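Local coordinates for DNA mismatch repair protein MutS (Thermus aquaticus, PDB 1EWQ) that takes part in DNA mismatch repair, binding mismatched DNA and hydrolysing ATP weakly, at residues Q18-V21 with E22-Q26; A82-L85 with L86-F90; R459-K462 with E463-P466. All coordinates share one frame; numbering follows the deposited sequence.

In the fold
Following the chain from the N terminus, three local contacts come in series; each closes only a helical turn or a beta turn, and none encloses or crosses another. Contact 1 lies on helix 15-26, just ahead of strand 31-36. Contact 2 lies at the C-terminal end of helix 78-87, which leads into strand 92-97. Both strands are neighbours in the mixed sheet of MutS domain I, and both contacts also reach helix 44-54; the centres of contacts 1 and 2 are about 22 Å apart. The centre of contact 3 is about 54 Å from that of contact 1. There a turn brings the chain into strand 465-469, an outer strand of a small antiparallel sheet, beside helix 406-433.

Contact 1. Residues Q18-V21 with E22-Q26; sequences QQYV and ELRDQ
Glu22 N donates to Gln18 O at 2.9 Å, and Arg24 N likewise to Tyr20 O: ordinary bonds of an alpha helix, over which side chains one turn apart are laid. Val21 and Arg24 run alongside each other, and Arg24, extended at first and then bent at chi3 (58°), folds its guanidinium across the valine, whose CB and CG2 lie over one face; Val21 CG1 comes within 3.3 Å of Arg24 NH2. A branched, apolar valine suits this place because it offers a broad surface to the flat cation. At the guanidinium edge, Arg24 NH2 forms a salt bridge with Asp25 OD2 (3.1 Å), on its syn side but tilted from the carboxylate plane. The same OD2 lies 2.9 Å from Val21 O, an acceptor facing an acceptor, and the arginine's charge may ease that repulsion. Arg24 NE is buried here and has no partner in the model. Further round the helix, Leu23 CG rests 3.4 Å from Gln19 O. Leucine and tyrosine turn inward: Leu23 packs on Leu32 and Phe34, while Tyr20 bonds Phe43 N through its hydroxyl and meets the Phe43 ring edge-to-face. In MutS domain I the helix thus lies against the mixed sheet at strand 31-36, touches Asp46 of helix 44-54 through Arg24, and bonds Val108 O of a loop through Gln19 NE2.

Contact 2. Residues A82-L85 with L86-F90; sequences AERL and LKMGF
A Schellman motif finishes helix 78-87, with Leu85 and Phe90 meeting across it. Phe90 N reaches back to Leu85 O at 3.3 Å; inside that longer bond Gly89 N reaches Leu86 O at 3.1 Å, and these two bonds define the motif. Gly89 suits the turn because its positive phi (105°) would jam a CB against the preceding carbonyl. Leu85 O also accepts from Met88 N (3.0 Å), a selenomethionine in this crystal, and the two donors come from opposite faces of the carbonyl plane. Phe90 CD1 lies 3.2 Å from the same oxygen, which sits at the ring edge, in plane. Leu85 CD2 comes over a face of that ring, 4.2 Å from CD1, completing the apolar contact usual across this motif; Leu85 also packs on Leu54 and Leu92, and Phe90 on Ala53. On the outer side Glu83 and Lys87 run side by side, Glu83 CG 3.4 Å from Lys87 CE. The lysine chain is extended until it bends at chi4 (-59°), and its NZ stays 5.0 Å from Glu83 OE2. Their opposite charges may therefore attract without a salt bridge, and a positive charge near the C-terminal end of the helix may be favoured by the helix dipole.

Contact 3. Residues R459-K462 with E463-P466; sequences RVPK and EYRP
Pro461 and Tyr464 are the first and last residues of a type I beta turn that brings the chain into strand 465-469. One backbone bond closes it: Tyr464 N donates to Pro461 O at 3.2 Å. Exposed Lys462 and Glu463 occupy the two central places, where polar side chains can face solvent; Glu463, bent at chi2 (61°), curls back until OE1 lies 3.3 Å from Pro461 CB.

The apolar part combines a CH-pi contact with packing. Pro461 CG sits over one face of the Tyr464 ring, 3.5 Å from its centroid and 24° off the normal, displaced toward the rim. A proline suits this spot, since its pyrrolidine ring, held by the backbone, puts CG over the aromatic face. Val460 CG1 approaches the ring obliquely and packs on Tyr464 CD2, 3.4 Å away. The tyrosine is buried: its hydroxyl bonds Glu429 OE1 of helix 406-433, and its ring meets Tyr476 of strand 473-477, which places the turn against that helix and the small antiparallel sheet.

A water bridges the ends of the turn, donating to Pro461 O and to Tyr464 O at 2.7 Å each.

Contact 1. Residues Q18-V21 with E22-Q26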
# COMPACT_ATOMS: atom_id res chain seq x y z
N GLN C 18 18.83 -30.27 12.59
CA GLN C 18 19.61 -30.80 11.48
C GLN C 18 18.66 -31.11 10.35
O GLN C 18 18.82 -30.64 9.23
CB GLN C 18 20.34 -32.08 11.90
CG GLN C 18 21.79 -31.85 12.30
CD GLN C 18 22.63 -31.32 11.16
OE1 GLN C 18 22.69 -31.93 10.09
NE2 GLN C 18 23.28 -30.18 11.38
N GLN C 19 17.65 -31.92 10.66
CA GLN C 19 16.63 -32.30 9.70
C GLN C 19 16.11 -31.02 9.04
O GLN C 19 15.83 -30.99 7.85
CB GLN C 19 15.50 -33.04 10.42
CG GLN C 19 14.35 -33.48 9.54
CD GLN C 19 13.28 -34.22 10.32
OE1 GLN C 19 12.72 -33.69 11.28
NE2 GLN C 19 12.98 -35.45 9.90
N TYR C 20 16.00 -29.97 9.85
CA TYR C 20 15.52 -28.66 9.40
C TYR C 20 16.48 -27.96 8.44
O TYR C 20 16.12 -27.59 7.32
CB TYR C 20 15.27 -27.76 10.62
CG TYR C 20 15.17 -26.28 10.30
CD1 TYR C 20 14.06 -25.77 9.63
CD2 TYR C 20 16.18 -25.41 10.68
CE1 TYR C 20 13.97 -24.41 9.33
CE2 TYR C 20 16.10 -24.04 10.38
CZ TYR C 20 14.99 -23.55 9.71
OH TYR C 20 14.91 -22.21 9.42
N VAL C 21 17.71 -27.76 8.91
CA VAL C 21 18.75 -27.09 8.14
C VAL C 21 19.06 -27.79 6.82
O VAL C 21 19.38 -27.14 5.83
CB VAL C 21 20.05 -26.96 8.99
CG1 VAL C 21 21.22 -26.55 8.11
CG2 VAL C 21 19.84 -25.94 10.10
N GLU C 22 18.95 -29.11 6.81
CA GLU C 22 19.22 -29.91 5.61
C GLU C 22 18.24 -29.54 4.50
O GLU C 22 18.65 -29.28 3.36
CB GLU C 22 19.09 -31.40 5.92
CG GLU C 22 19.93 -32.29 5.04
CD GLU C 22 21.40 -32.25 5.43
OE1 GLU C 22 21.72 -32.65 6.57
OE2 GLU C 22 22.23 -31.83 4.59
N LEU C 23 16.95 -29.54 4.83
CA LEU C 23 15.91 -29.20 3.86
C LEU C 23 16.02 -27.74 3.43
O LEU C 23 15.97 -27.43 2.24
CB LEU C 23 14.52 -29.45 4.47
CG LEU C 23 14.17 -30.88 4.86
CD1 LEU C 23 12.86 -30.90 5.63
CD2 LEU C 23 14.08 -31.75 3.62
N ARG C 24 16.19 -26.86 4.41
CA ARG C 24 16.30 -25.43 4.16
C ARG C 24 17.26 -25.09 3.03
O ARG C 24 16.87 -24.46 2.05
CB ARG C 24 16.74 -24.71 5.44
CG ARG C 24 16.80 -23.20 5.31
CD ARG C 24 17.72 -22.62 6.37
NE ARG C 24 19.05 -23.20 6.26
CZ ARG C 24 20.06 -22.94 7.08
NH1 ARG C 24 19.91 -22.10 8.10
NH2 ARG C 24 21.24 -23.53 6.89
N ASP C 25 18.51 -25.52 3.17
CA ASP C 25 19.53 -25.24 2.16
C ASP C 25 19.17 -25.75 0.77
O ASP C 25 19.69 -25.27 -0.22
CB ASP C 25 20.88 -25.82 2.60
CG ASP C 25 21.44 -25.11 3.82
OD1 ASP C 25 21.58 -23.86 3.78
OD2 ASP C 25 21.76 -25.79 4.82
N GLN C 26 18.28 -26.74 0.71
CA GLN C 26 17.85 -27.29 -0.56
C GLN C 26 16.98 -26.31 -1.35
O GLN C 26 16.85 -26.44 -2.56
CB GLN C 26 17.07 -28.59 -0.34
CG GLN C 26 17.93 -29.77 0.01
CD GLN C 26 17.12 -31.00 0.36
OE1 GLN C 26 16.14 -31.33 -0.31
NE2 GLN C 26 17.53 -31.70 1.41

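Contact 2. Residues A82-L85 with L86-F90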
# COMPACT_ATOMS: atom_id res chain seq x y z
N ALA C 82 -0.04 -18.02 4.87
CA ALA C 82 0.65 -18.10 3.58
C ALA C 82 0.14 -16.98 2.68
O ALA C 82 0.93 -16.31 2.01
CB ALA C 82 0.39 -19.44 2.93
N GLU C 83 -1.18 -16.77 2.69
CA GLU C 83 -1.79 -15.71 1.89
C GLU C 83 -1.03 -14.42 2.14
O GLU C 83 -0.64 -13.71 1.21
CB GLU C 83 -3.27 -15.53 2.28
CG GLU C 83 -4.04 -14.49 1.45
CD GLU C 83 -5.48 -14.31 1.92
OE1 GLU C 83 -6.26 -15.30 1.92
OE2 GLU C 83 -5.86 -13.17 2.28
N ARG C 84 -0.80 -14.12 3.42
CA ARG C 84 -0.10 -12.90 3.78
C ARG C 84 1.35 -12.92 3.32
O ARG C 84 1.82 -11.95 2.74
CB ARG C 84 -0.16 -12.67 5.29
CG ARG C 84 -1.46 -12.03 5.77
CD ARG C 84 -1.28 -11.42 7.15
NE ARG C 84 -1.21 -12.44 8.19
CZ ARG C 84 -0.69 -12.25 9.40
NH1 ARG C 84 -0.18 -11.07 9.73
NH2 ARG C 84 -0.69 -13.24 10.28
N LEU C 85 2.05 -14.02 3.57
CA LEU C 85 3.44 -14.12 3.17
C LEU C 85 3.58 -13.94 1.66
O LEU C 85 4.47 -13.23 1.19
CB LEU C 85 4.01 -15.48 3.58
CG LEU C 85 4.08 -15.71 5.08
CD1 LEU C 85 4.41 -17.16 5.37
CD2 LEU C 85 5.12 -14.78 5.68
N LEU C 86 2.69 -14.57 0.91
CA LEU C 86 2.72 -14.47 -0.54
C LEU C 86 2.62 -13.04 -1.02
O LEU C 86 3.37 -12.61 -1.90
CB LEU C 86 1.59 -15.30 -1.15
CG LEU C 86 1.85 -16.81 -1.18
CD1 LEU C 86 0.56 -17.55 -1.45
CD2 LEU C 86 2.90 -17.12 -2.23
N LYS C 87 1.69 -12.28 -0.43
CA LYS C 87 1.48 -10.91 -0.84
C LYS C 87 2.65 -9.99 -0.50
O LYS C 87 2.77 -8.89 -1.04
CB LYS C 87 0.17 -10.40 -0.24
CG LYS C 87 -1.00 -11.31 -0.62
CD LYS C 87 -2.35 -10.78 -0.17
CE LYS C 87 -3.46 -11.75 -0.56
NZ LYS C 87 -3.53 -12.00 -2.04
N MSE C 88 3.53 -10.45 0.39
CA MSE C 88 4.68 -9.64 0.76
C MSE C 88 5.88 -9.92 -0.15
O MSE C 88 6.90 -9.24 -0.06
CB MSE C 88 5.05 -9.88 2.23
CG MSE C 88 4.15 -9.14 3.21
SE MSE C 88 4.40 -9.63 5.08
CE MSE C 88 2.55 -10.05 5.50
N GLY C 89 5.76 -10.92 -1.02
CA GLY C 89 6.85 -11.24 -1.92
C GLY C 89 7.66 -12.48 -1.60
O GLY C 89 8.72 -12.70 -2.19
N PHE C 90 7.19 -13.31 -0.67
CA PHE C 90 7.89 -14.54 -0.30
C PHE C 90 7.49 -15.72 -1.18
O PHE C 90 6.41 -15.74 -1.76
CB PHE C 90 7.57 -14.97 1.14
CG PHE C 90 8.09 -14.05 2.21
CD1 PHE C 90 7.34 -12.96 2.64
CD2 PHE C 90 9.32 -14.30 2.82
CE1 PHE C 90 7.81 -12.14 3.67
CE2 PHE C 90 9.79 -13.49 3.84
CZ PHE C 90 9.04 -12.41 4.27

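Contact 3. Residues R459-K462 with E463-P466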
# COMPACT_ATOMS: atom_id res chain seq x y z
N ARG C 459 -16.53 -39.04 52.79
CA ARG C 459 -17.62 -39.90 52.35
C ARG C 459 -17.19 -40.80 51.17
O ARG C 459 -17.93 -41.70 50.75
CB ARG C 459 -18.79 -38.99 51.96
CG ARG C 459 -20.14 -39.40 52.47
CD ARG C 459 -20.21 -39.61 53.98
NE ARG C 459 -21.30 -40.55 54.24
CZ ARG C 459 -21.51 -41.19 55.38
NH1 ARG C 459 -20.72 -41.01 56.42
NH2 ARG C 459 -22.51 -42.06 55.46
N VAL C 460 -15.99 -40.56 50.65
CA VAL C 460 -15.46 -41.31 49.51
C VAL C 460 -15.10 -42.77 49.84
O VAL C 460 -14.38 -43.04 50.79
CB VAL C 460 -14.20 -40.62 48.96
CG1 VAL C 460 -13.60 -41.43 47.82
CG2 VAL C 460 -14.54 -39.21 48.49
N PRO C 461 -15.61 -43.73 49.04
CA PRO C 461 -15.29 -45.13 49.33
C PRO C 461 -13.79 -45.42 49.19
O PRO C 461 -13.08 -44.76 48.43
CB PRO C 461 -16.16 -45.91 48.35
CG PRO C 461 -16.33 -44.96 47.22
CD PRO C 461 -16.53 -43.62 47.89
N LYS C 462 -13.34 -46.43 49.93
CA LYS C 462 -11.94 -46.84 49.94
C LYS C 462 -11.40 -47.26 48.57
O LYS C 462 -10.21 -47.13 48.31
CB LYS C 462 -11.74 -48.01 50.92
CG LYS C 462 -12.41 -47.85 52.29
CD LYS C 462 -11.83 -46.71 53.13
CE LYS C 462 -12.54 -45.38 52.86
NZ LYS C 462 -12.23 -44.32 53.89
N GLU C 463 -12.29 -47.76 47.71
CA GLU C 463 -11.91 -48.21 46.37
C GLU C 463 -11.46 -47.07 45.45
O GLU C 463 -10.64 -47.28 44.55
CB GLU C 463 -13.08 -48.94 45.69
CG GLU C 463 -13.57 -50.17 46.42
CD GLU C 463 -14.08 -49.88 47.82
OE1 GLU C 463 -14.92 -48.95 47.98
OE2 GLU C 463 -13.65 -50.58 48.77
N TYR C 464 -12.00 -45.88 45.66
CA TYR C 464 -11.65 -44.74 44.83
C TYR C 464 -10.16 -44.46 44.89
O TYR C 464 -9.59 -44.32 45.98
CB TYR C 464 -12.43 -43.49 45.27
CG TYR C 464 -13.85 -43.45 44.76
CD1 TYR C 464 -14.54 -44.63 44.48
CD2 TYR C 464 -14.52 -42.24 44.60
CE1 TYR C 464 -15.86 -44.61 44.06
CE2 TYR C 464 -15.84 -42.20 44.18
CZ TYR C 464 -16.51 -43.39 43.91
OH TYR C 464 -17.82 -43.37 43.50
N ARG C 465 -9.52 -44.41 43.73
CA ARG C 465 -8.10 -44.14 43.65
C ARG C 465 -7.93 -42.67 43.25
O ARG C 465 -8.34 -42.26 42.17
CB ARG C 465 -7.42 -45.07 42.63
CG ARG C 465 -5.90 -44.91 42.51
CD ARG C 465 -5.50 -44.37 41.12
NE ARG C 465 -5.62 -45.38 40.06
CZ ARG C 465 -5.57 -45.13 38.75
NH1 ARG C 465 -5.39 -43.89 38.31
NH2 ARG C 465 -5.70 -46.13 37.88
N PRO C 466 -7.33 -41.87 44.14
CA PRO C 466 -7.08 -40.44 43.92
C PRO C 466 -6.38 -40.24 42.59
O PRO C 466 -5.44 -40.97 42.28
CB PRO C 466 -6.19 -40.06 45.10
CG PRO C 466 -6.66 -40.99 46.19
CD PRO C 466 -6.80 -42.30 45.44
O HOH W 1 -10.69 -43.58 48.32